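Esterase (Staphylococcus aureus subsp. aureus USA300_TCH1516, PDB 3D7R) probably hydrolyses carboxylic ester bonds as an alpha/beta-hydrolase-fold esterase, although its natural substrate is not established. Local coordinates at residues Arg61-Gln66 against Asp83-Arg88; Tyr101-Phe106 against Pro133-Thr138; Gly105-Gln110 against Glu230-Trp235; His142-Phe147 against Asp243-Pro248. All coordinates share one frame; numbering follows the deposited sequence.

Contact 1 of 4, residues Arg61-Gln66 against Asp83-Arg88; sequences RKKHKQ and DMQVFR. With DMS (dimethyl sulfoxide), chain O.
At a loop-to-strand junction of the alpha/beta hydrolase sheet, Q85 and F87 of strand 84-90 meet K63 and H64 in the loop after helix 46-61. The carboxamide of Q85 binds the backbone of H64 as another peptide group would. H64 N donates to Q85 OE1 (2.7 Å, 154° at the hydrogen), and Q85 NE2 returns a bond to H64 O (2.8 Å, 162°), each acceptor being met in its carbonyl plane on a lone pair. An extended chain beyond CG (chi2 180°) carries the amide across, and the paired bonds hold it from turning over. Glutamine suits the place because one end supplies both a donor and an acceptor. K63 lays its aliphatic part against this amide, CD 3.6 Å from Q85 CD. The F87 ring comes edge-on to the H64 carbonyl, its CZ 3.4 Å from H64 O. H64 NE2 is hydrogen-bonded to NE1 of W116, whose ring also meets F87 edge-to-face. Next along the loop, K65 N donates to the oxygen of a dimethyl sulfoxide (2.9 Å), probably from the crystallisation liquor. A paired amide-to-backbone bridge thus joins the loop to strand 84-90 near the edge of the alpha/beta hydrolase sheet.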
# COMPACT_ATOMS: atom_id res chain seq x y z
N ARG A 61 15.90 -9.42 -6.98
CA ARG A 61 16.84 -10.25 -6.20
C ARG A 61 17.91 -9.42 -5.51
O ARG A 61 18.50 -9.86 -4.51
CB ARG A 61 17.51 -11.33 -7.06
CG ARG A 61 16.57 -12.37 -7.59
CD ARG A 61 17.28 -13.68 -7.89
NE ARG A 61 16.38 -14.63 -8.54
CZ ARG A 61 16.35 -14.89 -9.85
NH1 ARG A 61 17.17 -14.28 -10.70
NH2 ARG A 61 15.47 -15.78 -10.31
N LYS A 62 18.16 -8.22 -6.03
CA LYS A 62 19.22 -7.35 -5.51
C LYS A 62 18.82 -6.76 -4.16
O LYS A 62 17.65 -6.50 -3.91
CB LYS A 62 19.54 -6.23 -6.51
CG LYS A 62 20.09 -6.76 -7.82
CD LYS A 62 20.11 -5.72 -8.88
CE LYS A 62 20.83 -6.25 -10.11
NZ LYS A 62 20.79 -5.27 -11.23
N LYS A 63 19.81 -6.53 -3.29
CA LYS A 63 19.50 -5.89 -2.02
C LYS A 63 18.95 -4.48 -2.29
O LYS A 63 19.51 -3.72 -3.06
CB LYS A 63 20.73 -5.85 -1.10
CG LYS A 63 21.04 -7.24 -0.49
CD LYS A 63 19.88 -7.73 0.40
CE LYS A 63 20.24 -8.99 1.17
NZ LYS A 63 19.00 -9.74 1.55
N HIS A 64 17.82 -4.17 -1.68
CA HIS A 64 17.23 -2.85 -1.83
C HIS A 64 18.00 -1.83 -0.98
O HIS A 64 18.32 -2.10 0.17
CB HIS A 64 15.76 -2.88 -1.41
CG HIS A 64 15.05 -1.58 -1.67
ND1 HIS A 64 14.80 -1.12 -2.94
CD2 HIS A 64 14.56 -0.65 -0.82
CE1 HIS A 64 14.17 0.05 -2.87
NE2 HIS A 64 14.01 0.35 -1.59
N LYS A 65 18.28 -0.67 -1.56
CA LYS A 65 19.12 0.33 -0.90
C LYS A 65 18.40 1.68 -0.85
O LYS A 65 17.65 2.00 -1.74
CB LYS A 65 20.43 0.48 -1.69
CG LYS A 65 21.47 -0.60 -1.39
CD LYS A 65 22.62 -0.56 -2.38
CE LYS A 65 23.67 -1.62 -2.05
NZ LYS A 65 24.98 -1.33 -2.69
N GLN A 66 18.63 2.47 0.20
CA GLN A 66 18.13 3.85 0.20
C GLN A 66 18.66 4.62 -1.03
O GLN A 66 19.75 4.34 -1.49
CB GLN A 66 18.47 4.59 1.50
CG GLN A 66 19.91 4.80 1.83
CD GLN A 66 20.09 5.46 3.21
OE1 GLN A 66 19.52 6.51 3.50
NE2 GLN A 66 20.89 4.81 4.07
N ASP A 83 16.25 -13.30 6.64
CA ASP A 83 16.79 -12.93 5.32
C ASP A 83 15.99 -11.90 4.51
O ASP A 83 16.48 -11.45 3.48
CB ASP A 83 17.02 -14.15 4.42
CG ASP A 83 18.33 -14.84 4.71
OD1 ASP A 83 18.31 -16.09 4.81
OD2 ASP A 83 19.38 -14.16 4.80
N MSE A 84 14.79 -11.54 4.94
CA MSE A 84 14.06 -10.40 4.33
C MSE A 84 14.59 -9.09 4.89
O MSE A 84 14.71 -8.96 6.11
CB MSE A 84 12.56 -10.50 4.64
CG MSE A 84 11.75 -9.27 4.21
SE MSE A 84 9.80 -9.46 4.38
CE MSE A 84 9.63 -9.57 6.32
N GLN A 85 14.88 -8.11 4.03
CA GLN A 85 15.25 -6.77 4.48
C GLN A 85 14.05 -6.07 5.14
O GLN A 85 12.96 -6.05 4.57
CB GLN A 85 15.68 -5.91 3.31
CG GLN A 85 17.03 -6.28 2.71
CD GLN A 85 17.35 -5.38 1.57
OE1 GLN A 85 16.87 -5.59 0.46
NE2 GLN A 85 18.09 -4.32 1.84
N VAL A 86 14.28 -5.51 6.33
CA VAL A 86 13.28 -4.65 6.98
C VAL A 86 13.97 -3.34 7.39
O VAL A 86 14.94 -3.35 8.15
CB VAL A 86 12.61 -5.30 8.22
CG1 VAL A 86 11.56 -4.34 8.81
CG2 VAL A 86 11.93 -6.63 7.86
N PHE A 87 13.49 -2.22 6.87
CA PHE A 87 13.99 -0.91 7.30
C PHE A 87 13.06 -0.34 8.36
O PHE A 87 11.85 -0.49 8.27
CB PHE A 87 14.06 0.04 6.10
CG PHE A 87 15.02 -0.42 5.05
CD1 PHE A 87 16.37 -0.04 5.12
CD2 PHE A 87 14.60 -1.25 4.00
CE1 PHE A 87 17.29 -0.50 4.16
CE2 PHE A 87 15.50 -1.69 3.03
CZ PHE A 87 16.85 -1.33 3.11
N ARG A 88 13.63 0.32 9.38
CA ARG A 88 12.81 1.04 10.34
C ARG A 88 13.25 2.49 10.38
O ARG A 88 14.44 2.78 10.39
CB ARG A 88 12.93 0.42 11.72
CG ARG A 88 12.42 -1.03 11.77
CD ARG A 88 12.00 -1.39 13.19
NE ARG A 88 11.84 -2.83 13.38
CZ ARG A 88 11.37 -3.37 14.50
NH1 ARG A 88 11.00 -2.58 15.50
NH2 ARG A 88 11.28 -4.69 14.62
S DMS O . 19.37 -1.29 -5.11
O DMS O . 17.86 -0.59 -4.44
C1 DMS O . 18.97 -2.36 -6.52
C2 DMS O . 20.36 -0.01 -5.95

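Contact 2 of 4, residues Tyr101-Phe106 against Pro133-Thr138; sequences YIHGGF and PIYPKT
H103 opens the H-G-G sequence that, in esterases related to hormone-sensitive lipase, leads into the oxyanion-hole loop, and Y135 and K137 hold it from the other segment. Among the hydrogen bonds, Y135 OH donates to H103 O (2.6 Å), tilted 19° from the carbonyl plane. K137, bent at chi2 and chi4, brings NZ to the imidazole edge, where it donates to H103 NE2 (3.0 Å); the same NZ donates to Y135 O (2.8 Å) and also binds Q110. On the imidazole's other nitrogen, H103 ND1 donates to G104 O (2.8 Å). Bonds at both nitrogens fix the ring's rotation, and histidine suits the place by offering one donor and one acceptor. A water bridges the two chains: it donates to Y101 O and P133 O and accepts from H103 N. The aromatic contact is an offset stack of H103 and Y135, centroids 4.7 Å apart and planes at 24°. With chi1 at 73°, the imidazole folds back over its own backbone, and Y135 OH lies above its face. Apolar packing completes the contact: I102 CG2 touches Y135 CE2 (3.8 Å), and I102 CD1 meets P133 CG (4.2 Å). At G105 the backbone angles themselves call for glycine. In the fold, the segments leave the adjacent parallel strands 98-102 and 129-133; I102 pairs with M169 of strand 166-171 and packs on I150 of helix 143-161, Y135 touches T146 of that helix, and F106 reaches helix 225-236.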
# COMPACT_ATOMS: atom_id res chain seq x y z
N TYR A 101 4.33 -0.50 7.32
CA TYR A 101 4.04 0.11 6.02
C TYR A 101 4.24 -0.86 4.87
O TYR A 101 5.37 -1.33 4.66
CB TYR A 101 4.87 1.40 5.79
CG TYR A 101 4.30 2.20 4.63
CD1 TYR A 101 3.43 3.28 4.85
CD2 TYR A 101 4.58 1.84 3.32
CE1 TYR A 101 2.88 3.98 3.79
CE2 TYR A 101 4.04 2.53 2.26
CZ TYR A 101 3.19 3.59 2.50
OH TYR A 101 2.65 4.26 1.44
N ILE A 102 3.17 -1.10 4.10
CA ILE A 102 3.21 -2.03 2.95
C ILE A 102 3.23 -1.21 1.65
O ILE A 102 2.22 -0.63 1.24
CB ILE A 102 2.00 -3.02 2.96
CG1 ILE A 102 1.79 -3.67 4.35
CG2 ILE A 102 2.16 -4.06 1.85
CD1 ILE A 102 3.03 -4.41 4.95
N HIS A 103 4.40 -1.15 1.00
CA HIS A 103 4.61 -0.22 -0.09
C HIS A 103 3.93 -0.66 -1.40
O HIS A 103 3.76 -1.86 -1.65
CB HIS A 103 6.11 -0.00 -0.30
CG HIS A 103 6.81 -1.17 -0.93
ND1 HIS A 103 6.82 -1.39 -2.29
CD2 HIS A 103 7.53 -2.18 -0.38
CE1 HIS A 103 7.53 -2.48 -2.55
NE2 HIS A 103 7.97 -2.97 -1.41
N GLY A 104 3.52 0.31 -2.21
CA GLY A 104 2.93 -0.01 -3.53
C GLY A 104 3.96 -0.46 -4.57
O GLY A 104 5.18 -0.45 -4.33
N GLY A 105 3.48 -0.90 -5.73
CA GLY A 105 4.39 -1.32 -6.81
C GLY A 105 3.91 -2.58 -7.48
O GLY A 105 4.68 -3.26 -8.17
N PHE A 106 2.64 -2.91 -7.26
CA PHE A 106 1.93 -4.02 -7.92
C PHE A 106 2.48 -5.41 -7.61
O PHE A 106 2.21 -6.35 -8.35
CB PHE A 106 1.82 -3.77 -9.44
CG PHE A 106 1.49 -2.33 -9.78
CD1 PHE A 106 0.19 -1.85 -9.66
CD2 PHE A 106 2.51 -1.46 -10.17
CE1 PHE A 106 -0.10 -0.50 -9.94
CE2 PHE A 106 2.23 -0.10 -10.46
CZ PHE A 106 0.93 0.37 -10.35
N PRO A 133 9.04 -3.48 5.46
CA PRO A 133 9.49 -4.80 4.95
C PRO A 133 9.59 -4.87 3.42
O PRO A 133 8.67 -4.45 2.71
CB PRO A 133 8.42 -5.75 5.46
CG PRO A 133 7.15 -4.89 5.52
CD PRO A 133 7.65 -3.51 5.94
N ILE A 134 10.72 -5.37 2.91
CA ILE A 134 10.86 -5.59 1.47
C ILE A 134 10.35 -7.02 1.20
O ILE A 134 11.13 -7.96 1.14
CB ILE A 134 12.32 -5.36 1.00
CG1 ILE A 134 12.87 -4.01 1.49
CG2 ILE A 134 12.43 -5.47 -0.53
CD1 ILE A 134 11.98 -2.76 1.15
N TYR A 135 9.02 -7.15 1.10
CA TYR A 135 8.33 -8.44 1.06
C TYR A 135 8.53 -9.09 -0.31
O TYR A 135 8.84 -8.39 -1.29
CB TYR A 135 6.83 -8.24 1.36
CG TYR A 135 6.17 -7.19 0.48
CD1 TYR A 135 5.77 -7.51 -0.83
CD2 TYR A 135 5.97 -5.88 0.93
CE1 TYR A 135 5.18 -6.55 -1.64
CE2 TYR A 135 5.39 -4.91 0.11
CZ TYR A 135 5.01 -5.26 -1.18
OH TYR A 135 4.42 -4.32 -2.01
N PRO A 136 8.44 -10.44 -0.39
CA PRO A 136 8.65 -11.13 -1.67
C PRO A 136 7.81 -10.58 -2.83
O PRO A 136 6.61 -10.29 -2.67
CB PRO A 136 8.24 -12.57 -1.36
CG PRO A 136 8.59 -12.74 0.11
CD PRO A 136 8.19 -11.39 0.71
N LYS A 137 8.46 -10.45 -3.98
CA LYS A 137 7.85 -9.89 -5.17
C LYS A 137 7.75 -10.89 -6.29
O LYS A 137 8.60 -11.80 -6.44
CB LYS A 137 8.70 -8.72 -5.70
CG LYS A 137 8.96 -7.58 -4.73
CD LYS A 137 7.67 -7.04 -4.14
CE LYS A 137 7.87 -5.69 -3.45
NZ LYS A 137 8.79 -5.79 -2.20
N THR A 138 6.72 -10.69 -7.11
CA THR A 138 6.62 -11.38 -8.39
C THR A 138 7.59 -10.71 -9.38
O THR A 138 7.96 -9.54 -9.20
CB THR A 138 5.12 -11.44 -8.86
OG1 THR A 138 4.79 -12.77 -9.31
CG2 THR A 138 4.75 -10.39 -9.94
O HOH W 1 6.42 -2.79 2.68

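Contact 3 of 4, residues Gly105-Gln110 against Glu230-Trp235; sequences GFNALQ and EIMKKW
N107 stacks on W235 where the loop after the H-G-G sequence, probably the oxyanion-hole loop of this alpha/beta hydrolase, packs against helix 225-236. Its CB begins the contact, 3.8 Å from the centroid of the five-membered indole ring and almost on the ring normal (8° off), a CH-pi interaction. Further out, CG rests 3.7 Å from W235 CE2. With chi1 at -55° the amide lies over the indole, the two planes only 18° apart. ND2 lies over the face, 3.5 Å from W235 CD2 and equally close to the selenium of selenomethionine M232, whose bent chain brings SE in beside it, while OD1 points past the ring's CE2-CZ2 side. Asparagine suits this place twice: its flat amide can stack, and it tolerates the left-handed backbone conformation that N107 adopts. The indole is held in turn by a hydrogen bond from NE1 to T146. One turn back on the helix, I231 packs its CG2 branch closely into the loop, 3.1 Å from F106 O, 3.9 Å from F106 CB and 3.8 Å from A108 CB. The loop is itself tightly wound: A108 N (3.1 Å) and L109 N (2.8 Å) both donate to G105 O, from the same face of its plane.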
# COMPACT_ATOMS: atom_id res chain seq x y z
N GLY A 105 3.48 -0.90 -5.73
CA GLY A 105 4.39 -1.32 -6.81
C GLY A 105 3.91 -2.58 -7.48
O GLY A 105 4.68 -3.26 -8.17
N PHE A 106 2.64 -2.91 -7.26
CA PHE A 106 1.93 -4.02 -7.92
C PHE A 106 2.48 -5.41 -7.61
O PHE A 106 2.21 -6.35 -8.35
CB PHE A 106 1.82 -3.77 -9.44
CG PHE A 106 1.49 -2.33 -9.78
CD1 PHE A 106 0.19 -1.85 -9.66
CD2 PHE A 106 2.51 -1.46 -10.17
CE1 PHE A 106 -0.10 -0.50 -9.94
CE2 PHE A 106 2.23 -0.10 -10.46
CZ PHE A 106 0.93 0.37 -10.35
N ASN A 107 3.23 -5.53 -6.51
CA ASN A 107 3.89 -6.77 -6.08
C ASN A 107 4.99 -7.20 -7.04
O ASN A 107 5.38 -8.38 -7.06
CB ASN A 107 2.89 -7.93 -5.83
CG ASN A 107 1.78 -7.54 -4.84
OD1 ASN A 107 2.07 -7.14 -3.72
ND2 ASN A 107 0.53 -7.63 -5.27
N ALA A 108 5.49 -6.24 -7.81
CA ALA A 108 6.54 -6.47 -8.82
C ALA A 108 7.68 -5.47 -8.69
O ALA A 108 8.85 -5.80 -8.99
CB ALA A 108 5.94 -6.38 -10.23
N LEU A 109 7.34 -4.24 -8.30
CA LEU A 109 8.30 -3.16 -8.08
C LEU A 109 8.72 -3.06 -6.62
O LEU A 109 7.93 -3.33 -5.72
CB LEU A 109 7.69 -1.81 -8.49
CG LEU A 109 7.28 -1.65 -9.95
CD1 LEU A 109 6.58 -0.30 -10.14
CD2 LEU A 109 8.51 -1.78 -10.86
N GLN A 110 9.96 -2.65 -6.40
CA GLN A 110 10.45 -2.36 -5.06
C GLN A 110 10.05 -0.92 -4.71
O GLN A 110 9.45 -0.22 -5.56
CB GLN A 110 11.97 -2.55 -5.01
CG GLN A 110 12.45 -3.98 -5.28
CD GLN A 110 12.10 -4.99 -4.18
OE1 GLN A 110 11.05 -4.93 -3.55
NE2 GLN A 110 12.98 -5.97 -4.00
N GLU A 230 -2.27 -8.22 -15.75
CA GLU A 230 -1.17 -9.11 -16.11
C GLU A 230 -0.20 -9.32 -14.94
O GLU A 230 0.22 -10.44 -14.65
CB GLU A 230 -0.43 -8.59 -17.34
CG GLU A 230 -1.24 -8.66 -18.64
CD GLU A 230 -1.59 -10.10 -19.04
OE1 GLU A 230 -0.70 -10.96 -19.12
OE2 GLU A 230 -2.77 -10.36 -19.27
N ILE A 231 0.15 -8.24 -14.26
CA ILE A 231 1.06 -8.39 -13.12
C ILE A 231 0.41 -9.21 -12.01
O ILE A 231 1.02 -10.14 -11.47
CB ILE A 231 1.53 -7.03 -12.59
CG1 ILE A 231 2.37 -6.31 -13.66
CG2 ILE A 231 2.36 -7.21 -11.28
CD1 ILE A 231 2.73 -4.88 -13.24
N MSE A 232 -0.84 -8.91 -11.69
CA MSE A 232 -1.55 -9.60 -10.60
C MSE A 232 -1.84 -11.07 -10.92
O MSE A 232 -1.79 -11.91 -10.01
CB MSE A 232 -2.84 -8.85 -10.21
CG MSE A 232 -2.58 -7.44 -9.71
SE MSE A 232 -1.58 -7.45 -8.04
CE MSE A 232 -2.97 -8.12 -6.85
N LYS A 233 -2.10 -11.37 -12.19
CA LYS A 233 -2.26 -12.74 -12.61
C LYS A 233 -0.99 -13.54 -12.34
O LYS A 233 -1.06 -14.67 -11.84
CB LYS A 233 -2.65 -12.82 -14.10
CG LYS A 233 -4.17 -12.70 -14.37
CD LYS A 233 -4.47 -12.49 -15.87
CE LYS A 233 -5.93 -12.00 -16.10
NZ LYS A 233 -6.16 -11.48 -17.51
N LYS A 234 0.17 -12.96 -12.63
CA LYS A 234 1.45 -13.63 -12.37
C LYS A 234 1.64 -13.92 -10.86
O LYS A 234 1.98 -15.04 -10.47
CB LYS A 234 2.60 -12.78 -12.91
CG LYS A 234 3.99 -13.40 -12.73
CD LYS A 234 4.14 -14.64 -13.61
CE LYS A 234 5.50 -14.73 -14.24
NZ LYS A 234 5.53 -15.89 -15.15
N TRP A 235 1.38 -12.90 -10.04
CA TRP A 235 1.49 -13.00 -8.58
C TRP A 235 0.48 -14.00 -7.97
O TRP A 235 0.83 -14.79 -7.07
CB TRP A 235 1.30 -11.61 -7.99
CG TRP A 235 1.43 -11.51 -6.50
CD1 TRP A 235 2.55 -11.70 -5.75
CD2 TRP A 235 0.39 -11.15 -5.59
NE1 TRP A 235 2.28 -11.49 -4.42
CE2 TRP A 235 0.96 -11.15 -4.29
CE3 TRP A 235 -0.97 -10.84 -5.74
CZ2 TRP A 235 0.20 -10.85 -3.16
CZ3 TRP A 235 -1.71 -10.54 -4.61
CH2 TRP A 235 -1.12 -10.53 -3.34

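Contact 4 of 4, residues His142-Phe147 against Asp243-Pro248; sequences HIDDTF and DKRISP
The guanidinium of R245 has I143 CD1 over one face, 3.9 Å above the plane and near its centre, and the carboxylate of D144 at its edge. The F147 ring lies beside the guanidinium with planes 41° apart, its CD2 4.1 Å from R245 NH2, while I143 CG1 sits in the plane of the phenyl edge. The salt bridge is end-on, both nitrogens gripping one oxygen. R245 NH2 donates to D144 OD1 at 2.8 Å (151°), meeting it on the anti side and out of the carboxylate plane; R245 NH1 uses the syn lone pair of D144 OD1 at 3.0 Å. A bend at chi3 (68°) in an otherwise extended chain turns the guanidinium to the carboxylate. Arginine suits the place because its flat head can take a methyl on its face while bonding at its edge. Deeper in, I143 CD1 reaches I246 CG1 (3.8 Å), and F147 CZ packs 3.6 Å from R245 O, whose hydrogen bond is with S180 OG of helix 173-187. D144 stands in the first turn of helix 143-161, where its negative charge probably interacts favourably with the positive end of the helix dipole. D243 OD2 accepts from R245 N in an Asx turn. D145, three residues past the N-cap H142, accepts from H142 N through OD2, as acidic residues in a first helical turn often do.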
# COMPACT_ATOMS: atom_id res chain seq x y z
N HIS A 142 5.08 -15.34 -5.12
CA HIS A 142 3.66 -15.33 -5.35
C HIS A 142 2.90 -14.96 -4.09
O HIS A 142 3.50 -14.79 -3.02
CB HIS A 142 3.23 -16.70 -5.90
CG HIS A 142 3.98 -17.10 -7.13
ND1 HIS A 142 5.01 -18.02 -7.10
CD2 HIS A 142 3.90 -16.67 -8.41
CE1 HIS A 142 5.50 -18.16 -8.32
NE2 HIS A 142 4.84 -17.36 -9.13
N ILE A 143 1.59 -14.85 -4.23
CA ILE A 143 0.72 -14.42 -3.14
C ILE A 143 1.06 -15.00 -1.74
O ILE A 143 1.20 -14.24 -0.79
CB ILE A 143 -0.78 -14.62 -3.50
CG1 ILE A 143 -1.68 -14.07 -2.38
CG2 ILE A 143 -1.06 -16.10 -3.87
CD1 ILE A 143 -3.17 -14.07 -2.69
N ASP A 144 1.20 -16.32 -1.61
CA ASP A 144 1.44 -16.90 -0.27
C ASP A 144 2.76 -16.49 0.34
O ASP A 144 2.84 -16.28 1.55
CB ASP A 144 1.30 -18.42 -0.27
CG ASP A 144 -0.13 -18.88 -0.52
OD1 ASP A 144 -1.08 -18.05 -0.54
OD2 ASP A 144 -0.30 -20.10 -0.70
N ASP A 145 3.80 -16.37 -0.49
CA ASP A 145 5.11 -15.89 -0.07
C ASP A 145 4.98 -14.48 0.51
O ASP A 145 5.57 -14.15 1.54
CB ASP A 145 6.08 -15.83 -1.27
CG ASP A 145 6.26 -17.19 -1.94
OD1 ASP A 145 6.62 -18.15 -1.23
OD2 ASP A 145 6.06 -17.30 -3.18
N THR A 146 4.24 -13.65 -0.20
CA THR A 146 4.09 -12.24 0.15
C THR A 146 3.38 -12.11 1.49
O THR A 146 3.86 -11.43 2.40
CB THR A 146 3.28 -11.51 -0.93
OG1 THR A 146 4.00 -11.59 -2.16
CG2 THR A 146 3.04 -10.02 -0.56
N PHE A 147 2.25 -12.81 1.61
CA PHE A 147 1.45 -12.72 2.84
C PHE A 147 2.13 -13.36 4.07
O PHE A 147 2.01 -12.85 5.17
CB PHE A 147 0.02 -13.24 2.62
CG PHE A 147 -0.90 -12.23 1.96
CD1 PHE A 147 -1.17 -11.01 2.60
CD2 PHE A 147 -1.44 -12.46 0.71
CE1 PHE A 147 -2.01 -10.05 1.99
CE2 PHE A 147 -2.28 -11.52 0.09
CZ PHE A 147 -2.57 -10.32 0.74
N ASP A 243 -10.59 -13.55 -6.18
CA ASP A 243 -10.32 -14.11 -4.85
C ASP A 243 -10.16 -12.95 -3.87
O ASP A 243 -9.43 -11.99 -4.15
CB ASP A 243 -9.05 -14.98 -4.86
CG ASP A 243 -8.81 -15.71 -3.54
OD1 ASP A 243 -8.78 -16.95 -3.55
OD2 ASP A 243 -8.65 -15.08 -2.48
N LYS A 244 -10.85 -13.03 -2.74
CA LYS A 244 -10.83 -11.96 -1.76
C LYS A 244 -9.43 -11.64 -1.22
O LYS A 244 -9.18 -10.54 -0.73
CB LYS A 244 -11.78 -12.28 -0.61
CG LYS A 244 -11.41 -13.52 0.24
CD LYS A 244 -12.49 -13.79 1.32
CE LYS A 244 -12.03 -14.84 2.32
NZ LYS A 244 -12.02 -16.18 1.69
N ARG A 245 -8.50 -12.60 -1.27
CA ARG A 245 -7.15 -12.28 -0.80
C ARG A 245 -6.41 -11.34 -1.78
O ARG A 245 -5.50 -10.61 -1.38
CB ARG A 245 -6.33 -13.56 -0.57
CG ARG A 245 -6.97 -14.58 0.38
CD ARG A 245 -6.29 -15.95 0.19
NE ARG A 245 -4.93 -15.84 0.67
CZ ARG A 245 -3.89 -16.58 0.28
NH1 ARG A 245 -4.00 -17.53 -0.66
NH2 ARG A 245 -2.73 -16.33 0.85
N ILE A 246 -6.81 -11.39 -3.04
CA ILE A 246 -6.23 -10.56 -4.11
C ILE A 246 -7.00 -9.24 -4.27
O ILE A 246 -6.40 -8.18 -4.43
CB ILE A 246 -6.25 -11.32 -5.45
CG1 ILE A 246 -5.38 -12.58 -5.34
CG2 ILE A 246 -5.77 -10.41 -6.60
CD1 ILE A 246 -5.60 -13.57 -6.43
N SER A 247 -8.33 -9.33 -4.23
CA SER A 247 -9.22 -8.19 -4.34
C SER A 247 -10.02 -8.10 -3.03
O SER A 247 -11.12 -8.64 -2.95
CB SER A 247 -10.15 -8.39 -5.54
OG SER A 247 -9.43 -8.31 -6.75
N PRO A 248 -9.44 -7.44 -2.00
CA PRO A 248 -10.01 -7.38 -0.66
C PRO A 248 -11.36 -6.64 -0.56
O PRO A 248 -12.04 -6.73 0.48
CB PRO A 248 -8.91 -6.67 0.14
CG PRO A 248 -8.19 -5.86 -0.86
CD PRO A 248 -8.16 -6.72 -2.07

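In the fold
Contacts 2 and 3 are buried, contact 4 is partly so, and contact 1 lies at the surface. Contacts 2 and 3 share G105 and F106 and are stitched together by T138 N to N107 O and by K137 NZ to Q110 OE1. Contact 1 joins this group through the backbone bond between Q85 and I134. Helix 225-236 ties contact 3 to contact 4: W235 reaches T146 through its indole and I143 through its carbonyl. The chemistry differs from place to place: an ion pair with one exposed partner crosses contact 4, amide-to-backbone bonds serve surface contact 1, a dense polar network with a water fills contact 2, and stacking and apolar packing suffice in contact 3.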